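PDB 3D7R: esterase from Staphylococcus aureus subsp. aureus USA300_TCH1516, which probably hydrolyses ester bonds, as expected of an esterase-like hydrolase with the alpha/beta hydrolase fold. Local coordinates for residues 195-200 / 316-321; 257-262 / 285-290. One frame throughout, in Å; residues are numbered along the deposited sequence.

Contact 1 (195-200 / 316-321)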
loop_
_atom_site.group_PDB
_atom_site.type_symbol
_atom_site.label_atom_id
_atom_site.label_comp_id
_atom_site.label_asym_id
_atom_site.label_seq_id
_atom_site.Cartn_x
_atom_site.Cartn_y
_atom_site.Cartn_z
ATOM N N LYS A 195 -12.949 2.836 -7.185
ATOM C CA LYS A 195 -12.624 3.375 -5.861
ATOM C C LYS A 195 -11.143 3.207 -5.591
ATOM O O LYS A 195 -10.499 2.350 -6.199
ATOM C CB LYS A 195 -13.428 2.662 -4.751
ATOM C CG LYS A 195 -14.950 2.887 -4.786
ATOM C CD LYS A 195 -15.669 2.053 -3.678
ATOM C CE LYS A 195 -17.188 2.341 -3.683
ATOM N NZ LYS A 195 -17.861 1.513 -4.741
ATOM N N LEU A 196 -10.616 4.011 -4.662
ATOM C CA LEU A 196 -9.208 3.911 -4.226
ATOM C C LEU A 196 -9.123 3.774 -2.702
ATOM O O LEU A 196 -9.674 4.613 -1.971
ATOM C CB LEU A 196 -8.396 5.142 -4.677
ATOM C CG LEU A 196 -6.940 5.260 -4.164
ATOM C CD1 LEU A 196 -6.110 4.034 -4.613
ATOM C CD2 LEU A 196 -6.318 6.574 -4.668
ATOM N N TYR A 197 -8.457 2.713 -2.231
ATOM C CA TYR A 197 -8.349 2.439 -0.781
ATOM C C TYR A 197 -6.909 2.629 -0.341
ATOM O O TYR A 197 -5.995 2.100 -0.976
ATOM C CB TYR A 197 -8.839 1.017 -0.441
ATOM C CG TYR A 197 -10.340 0.927 -0.340
ATOM C CD1 TYR A 197 -10.985 0.922 0.904
ATOM C CD2 TYR A 197 -11.123 0.867 -1.500
ATOM C CE1 TYR A 197 -12.393 0.874 0.983
ATOM C CE2 TYR A 197 -12.523 0.805 -1.433
ATOM C CZ TYR A 197 -13.141 0.808 -0.188
ATOM O OH TYR A 197 -14.511 0.772 -0.141
ATOM N N LEU A 198 -6.713 3.399 0.731
ATOM C CA LEU A 198 -5.373 3.679 1.245
ATOM C C LEU A 198 -5.294 3.252 2.695
ATOM O O LEU A 198 -6.069 3.736 3.528
ATOM C CB LEU A 198 -5.060 5.178 1.128
ATOM C CG LEU A 198 -5.185 5.851 -0.251
ATOM C CD1 LEU A 198 -4.756 7.334 -0.170
ATOM C CD2 LEU A 198 -4.348 5.123 -1.306
ATOM N N ILE A 199 -4.381 2.336 3.007
ATOM C CA ILE A 199 -4.191 1.885 4.392
ATOM C C ILE A 199 -2.838 2.393 4.921
ATOM O O ILE A 199 -1.772 1.995 4.436
ATOM C CB ILE A 199 -4.285 0.327 4.536
ATOM C CG1 ILE A 199 -5.631 -0.202 4.019
ATOM C CG2 ILE A 199 -4.020 -0.114 6.001
ATOM C CD1 ILE A 199 -5.630 -1.703 3.651
ATOM N N SER A 200 -2.878 3.281 5.912
ATOM C CA SER A 200 -1.651 3.880 6.444
ATOM C C SER A 200 -0.685 4.330 5.330
ATOM O O SER A 200 0.508 3.960 5.365
ATOM C CB SER A 200 -0.928 2.892 7.379
ATOM O OG SER A 200 -1.664 2.690 8.560
ATOM N N LYS A 316 -18.217 -3.032 3.818
ATOM C CA LYS A 316 -19.423 -2.208 3.779
ATOM C C LYS A 316 -19.310 -1.062 2.765
ATOM O O LYS A 316 -20.277 -0.743 2.076
ATOM C CB LYS A 316 -19.742 -1.664 5.173
ATOM C CG LYS A 316 -21.147 -1.024 5.313
ATOM C CD LYS A 316 -21.115 0.476 5.003
ATOM C CE LYS A 316 -22.518 1.043 4.706
ATOM N NZ LYS A 316 -22.437 2.189 3.732
ATOM N N SER A 317 -18.146 -0.435 2.667
ATOM C CA SER A 317 -18.025 0.724 1.776
ATOM C C SER A 317 -17.744 0.361 0.305
ATOM O O SER A 317 -18.116 1.112 -0.595
ATOM C CB SER A 317 -16.951 1.675 2.281
ATOM O OG SER A 317 -15.707 1.015 2.293
ATOM N N ILE A 318 -17.094 -0.773 0.061
ATOM C CA ILE A 318 -16.619 -1.087 -1.291
ATOM C C ILE A 318 -17.748 -1.214 -2.323
ATOM O O ILE A 318 -17.542 -0.950 -3.507
ATOM C CB ILE A 318 -15.666 -2.312 -1.319
ATOM C CG1 ILE A 318 -14.816 -2.290 -2.607
ATOM C CG2 ILE A 318 -16.450 -3.639 -1.113
ATOM C CD1 ILE A 318 -13.593 -3.214 -2.562
ATOM N N ASP A 319 -18.940 -1.588 -1.889
ATOM C CA ASP A 319 -20.042 -1.635 -2.857
ATOM C C ASP A 319 -20.981 -0.406 -2.904
ATOM O O ASP A 319 -21.982 -0.438 -3.626
ATOM C CB ASP A 319 -20.805 -2.969 -2.809
ATOM C CG ASP A 319 -19.998 -4.138 -3.401
ATOM O OD1 ASP A 319 -19.391 -4.017 -4.511
ATOM O OD2 ASP A 319 -19.979 -5.197 -2.737
ATOM N N GLU A 320 -20.642 0.668 -2.178
ATOM C CA GLU A 320 -21.346 1.966 -2.299
ATOM C C GLU A 320 -21.411 2.416 -3.760
ATOM O O GLU A 320 -20.425 2.309 -4.489
ATOM C CB GLU A 320 -20.610 3.092 -1.537
ATOM C CG GLU A 320 -20.537 3.025 -0.010
ATOM C CD GLU A 320 -19.658 4.146 0.607
ATOM O OE1 GLU A 320 -19.495 4.153 1.852
ATOM O OE2 GLU A 320 -19.137 5.025 -0.130
ATOM N N ASP A 321 -22.555 2.958 -4.175
ATOM C CA ASP A 321 -22.707 3.525 -5.520
ATOM C C ASP A 321 -21.838 4.763 -5.671
ATOM O O ASP A 321 -21.908 5.674 -4.849
ATOM C CB ASP A 321 -24.170 3.906 -5.799
ATOM C CG ASP A 321 -25.111 2.702 -5.782
ATOM O OD1 ASP A 321 -26.250 2.842 -5.276
ATOM O OD2 ASP A 321 -24.724 1.620 -6.279
#
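The ammonium of K195 holds two backbone carbonyls near the C-terminal end of helix 305-318: K195 NZ donates to E320 O at 2.7 Å and to I318 O at 2.8 Å. The contact thereby ties an inner strand of the alpha/beta hydrolase sheet, 195-199, to the helix that follows the last strand of that sheet. The two acceptors are met differently. The E320 carbonyl receives the donor in its own plane, whereas NZ stands 53° out of the I318 carbonyl plane. The lysine chain runs extended as far as CE and then turns at its last torsion (chi4 82°), which carries NZ between the two oxygens. Helix-end carbonyls gather partial negative charge, so a buried lysine is likely to be stabilised here. The carboxylates of D319 and E320 are nearby without touching it; D319 OD1 is bonded to Y128 and E320 OE2 to Y260. The turn itself is closed by E320 N, which donates to S317 O at 3.0 Å.

Two residues along the strand, Y197 OH donates to S317 OG at 2.7 Å, with the serine oxygen at the ring edge and close to the ring plane. S317 OG lies between its backbone N and carbonyl carbon (chi1 62°), folded back on its own helix, where it is also hydrogen-bonded to the backbone oxygens of Q313 and I314. The serine thus links the tyrosine to the preceding helical turn. I318 N is near the phenol oxygen as well, but the angle is too poor for a hydrogen bond.

Packing completes the contact. The side chains of Y197 and I318 cross at about a right angle; the Y260 ring of the neighbouring strand stacks on that of Y197. The isoleucine approaches obliquely, bringing its CG1 to 4.0 Å from Y197 CE2.

Contact 2 (257-262 / 285-290)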
loop_
_atom_site.group_PDB
_atom_site.type_symbol
_atom_site.label_atom_id
_atom_site.label_comp_id
_atom_site.label_asym_id
_atom_site.label_seq_id
_atom_site.Cartn_x
_atom_site.Cartn_y
_atom_site.Cartn_z
ATOM N N PRO A 257 -11.072 9.276 -8.222
ATOM C CA PRO A 257 -12.263 8.522 -7.817
ATOM C C PRO A 257 -12.418 8.629 -6.292
ATOM O O PRO A 257 -11.488 9.122 -5.622
ATOM C CB PRO A 257 -11.908 7.078 -8.222
ATOM C CG PRO A 257 -10.431 7.020 -8.087
ATOM C CD PRO A 257 -9.950 8.385 -8.574
ATOM N N PRO A 258 -13.576 8.199 -5.739
ATOM C CA PRO A 258 -13.758 8.215 -4.285
ATOM C C PRO A 258 -12.603 7.514 -3.559
ATOM O O PRO A 258 -12.194 6.429 -3.972
ATOM C CB PRO A 258 -15.059 7.422 -4.082
ATOM C CG PRO A 258 -15.830 7.667 -5.346
ATOM C CD PRO A 258 -14.786 7.710 -6.440
ATOM N N VAL A 259 -12.101 8.142 -2.500
ATOM C CA VAL A 259 -10.956 7.611 -1.715
ATOM C C VAL A 259 -11.419 7.228 -0.306
ATOM O O VAL A 259 -12.237 7.945 0.309
ATOM C CB VAL A 259 -9.742 8.618 -1.683
ATOM C CG1 VAL A 259 -8.561 8.076 -0.819
ATOM C CG2 VAL A 259 -9.221 8.919 -3.099
ATOM N N TYR A 260 -10.938 6.077 0.177
ATOM C CA TYR A 260 -11.294 5.547 1.493
ATOM C C TYR A 260 -9.988 5.288 2.155
ATOM O O TYR A 260 -9.181 4.535 1.628
ATOM C CB TYR A 260 -12.081 4.233 1.358
ATOM C CG TYR A 260 -13.335 4.427 0.541
ATOM C CD1 TYR A 260 -14.567 4.564 1.171
ATOM C CD2 TYR A 260 -13.281 4.541 -0.859
ATOM C CE1 TYR A 260 -15.734 4.792 0.434
ATOM C CE2 TYR A 260 -14.458 4.756 -1.609
ATOM C CZ TYR A 260 -15.669 4.882 -0.942
ATOM O OH TYR A 260 -16.845 5.098 -1.637
HETATM N N MSE A 261 -9.740 5.944 3.278
HETATM C CA MSE A 261 -8.417 5.872 3.908
HETATM C C MSE A 261 -8.544 5.375 5.332
HETATM O O MSE A 261 -9.500 5.749 6.052
HETATM C CB MSE A 261 -7.737 7.255 3.878
HETATM C CG MSE A 261 -6.340 7.295 4.504
HETATM SE SE MSE A 261 -5.458 8.951 4.026
HETATM C CE MSE A 261 -6.608 10.242 4.948
ATOM N N PHE A 262 -7.586 4.546 5.732
ATOM C CA PHE A 262 -7.531 3.961 7.069
ATOM C C PHE A 262 -6.168 4.270 7.661
ATOM O O PHE A 262 -5.148 4.150 6.984
ATOM C CB PHE A 262 -7.727 2.429 7.014
ATOM C CG PHE A 262 -9.076 2.028 6.532
ATOM C CD1 PHE A 262 -10.072 1.697 7.445
ATOM C CD2 PHE A 262 -9.381 2.042 5.159
ATOM C CE1 PHE A 262 -11.358 1.362 7.010
ATOM C CE2 PHE A 262 -10.652 1.701 4.708
ATOM C CZ PHE A 262 -11.649 1.370 5.640
ATOM N N GLN A 285 -13.471 16.619 -3.289
ATOM C CA GLN A 285 -13.253 15.245 -3.688
ATOM C C GLN A 285 -13.704 14.359 -2.529
ATOM O O GLN A 285 -13.303 14.566 -1.372
ATOM C CB GLN A 285 -11.767 14.990 -4.000
ATOM C CG GLN A 285 -11.242 15.573 -5.333
ATOM C CD GLN A 285 -11.871 14.952 -6.586
ATOM O OE1 GLN A 285 -12.172 15.664 -7.531
ATOM N NE2 GLN A 285 -12.052 13.632 -6.600
ATOM N N TYR A 286 -14.552 13.390 -2.843
ATOM C CA TYR A 286 -15.030 12.415 -1.866
ATOM C C TYR A 286 -13.893 11.692 -1.130
ATOM O O TYR A 286 -13.055 11.040 -1.750
ATOM C CB TYR A 286 -15.925 11.373 -2.544
ATOM C CG TYR A 286 -16.717 10.564 -1.547
ATOM C CD1 TYR A 286 -17.995 10.967 -1.169
ATOM C CD2 TYR A 286 -16.181 9.413 -0.957
ATOM C CE1 TYR A 286 -18.737 10.238 -0.239
ATOM C CE2 TYR A 286 -16.914 8.680 -0.023
ATOM C CZ TYR A 286 -18.188 9.109 0.326
ATOM O OH TYR A 286 -18.933 8.411 1.243
ATOM N N ILE A 287 -13.879 11.804 0.196
ATOM C CA ILE A 287 -12.922 11.051 1.011
ATOM C C ILE A 287 -13.591 10.572 2.307
ATOM O O ILE A 287 -14.289 11.350 2.973
ATOM C CB ILE A 287 -11.615 11.859 1.272
ATOM C CG1 ILE A 287 -10.694 11.095 2.252
ATOM C CG2 ILE A 287 -11.958 13.276 1.795
ATOM C CD1 ILE A 287 -9.299 10.806 1.708
ATOM N N GLU A 288 -13.430 9.286 2.638
ATOM C CA GLU A 288 -13.797 8.795 3.966
ATOM C C GLU A 288 -12.499 8.475 4.672
ATOM O O GLU A 288 -11.686 7.721 4.143
ATOM C CB GLU A 288 -14.673 7.526 3.886
ATOM C CG GLU A 288 -16.153 7.783 3.643
ATOM C CD GLU A 288 -16.930 6.524 3.292
ATOM O OE1 GLU A 288 -16.541 5.404 3.708
ATOM O OE2 GLU A 288 -17.944 6.663 2.584
ATOM N N PHE A 289 -12.272 9.068 5.840
ATOM C CA PHE A 289 -11.092 8.738 6.613
ATOM C C PHE A 289 -11.549 8.024 7.891
ATOM O O PHE A 289 -12.276 8.582 8.717
ATOM C CB PHE A 289 -10.263 10.008 6.882
ATOM C CG PHE A 289 -8.975 9.779 7.640
ATOM C CD1 PHE A 289 -8.365 8.521 7.696
ATOM C CD2 PHE A 289 -8.352 10.848 8.272
ATOM C CE1 PHE A 289 -7.176 8.323 8.397
ATOM C CE2 PHE A 289 -7.142 10.672 8.979
ATOM C CZ PHE A 289 -6.564 9.404 9.046
ATOM N N TYR A 290 -11.168 6.761 8.006
ATOM C CA TYR A 290 -11.420 5.996 9.209
ATOM C C TYR A 290 -10.150 6.088 10.057
ATOM O O TYR A 290 -9.151 5.454 9.761
ATOM C CB TYR A 290 -11.760 4.547 8.853
ATOM C CG TYR A 290 -13.020 4.383 8.017
ATOM C CD1 TYR A 290 -14.265 4.186 8.633
ATOM C CD2 TYR A 290 -12.977 4.435 6.620
ATOM C CE1 TYR A 290 -15.431 4.011 7.880
ATOM C CE2 TYR A 290 -14.146 4.266 5.850
ATOM C CZ TYR A 290 -15.362 4.053 6.495
ATOM O OH TYR A 290 -16.522 3.893 5.772
HETATM O O HOH W 1 -12.381 11.548 -4.577
#
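Y286 O is gripped twice: V259 N donates to it at 3.1 Å, and a water lies 3.0 Å from it. The same water is within hydrogen-bonding distance of P257 O and accepts from Q285 NE2, so it bridges the starts of both segments. Beyond it the backbones pair in parallel register, V259 with I287 through F262 with Y290, and the strand axes differ by only 12°. E288 supplies both halves of the central bonding: E288 N donates to V259 O at 2.9 Å, and M261 N donates to E288 O at 2.8 Å.

On the face bearing Y260 and F262, the E288 carboxylate stands nearly perpendicular to the Y260 ring, OE1 at the ring edge and 3.3 Å from Y260 CD1. Y290 OH donates to that OE1 from above the carboxylate plane. E320 OE1 lies close to E288 OE2, and this proximity would probably raise the proton affinity of one of the two carboxylates. The F262 and Y290 rings run almost parallel (7°) but are slid apart, overlapping little.

On the other face, selenomethionine M261 bends at its last torsion (chi3 65°), placing CE over the middle of the F289 ring, 3.6 Å from its centroid: a CH-pi contact, with SE farther above the same face. V259 CG1 meets I287 CD1 at 3.8 Å. This pairing of strands 259-264 and 287-292, joined through helix 270-282, is a beta-alpha-beta crossover of the alpha/beta hydrolase fold.

The contacts engage neighbouring strands of one sheet, 195-199 in contact 1 and 259-264 in contact 2, in different ways. Contact 1 is mostly buried and joins strand to helix: long polar side chains reach across to a helix end, and only 236 Å² is covered. Contact 2 joins strand to strand at the sheet's outer edge, is partly buried, and covers 616 Å² through regular backbone bonding, aliphatic and aromatic packing on the V259 and M261 face, and aromatic rings around a carboxylate on the Y260 and F262 face. They meet directly: S200 N lies 2.7 Å from F262 O, and Y197 CE1 packs 3.4 Å from Y260 CB. Strand 287-292 then leads into helix 305-318, so one continuous run of chain serves both.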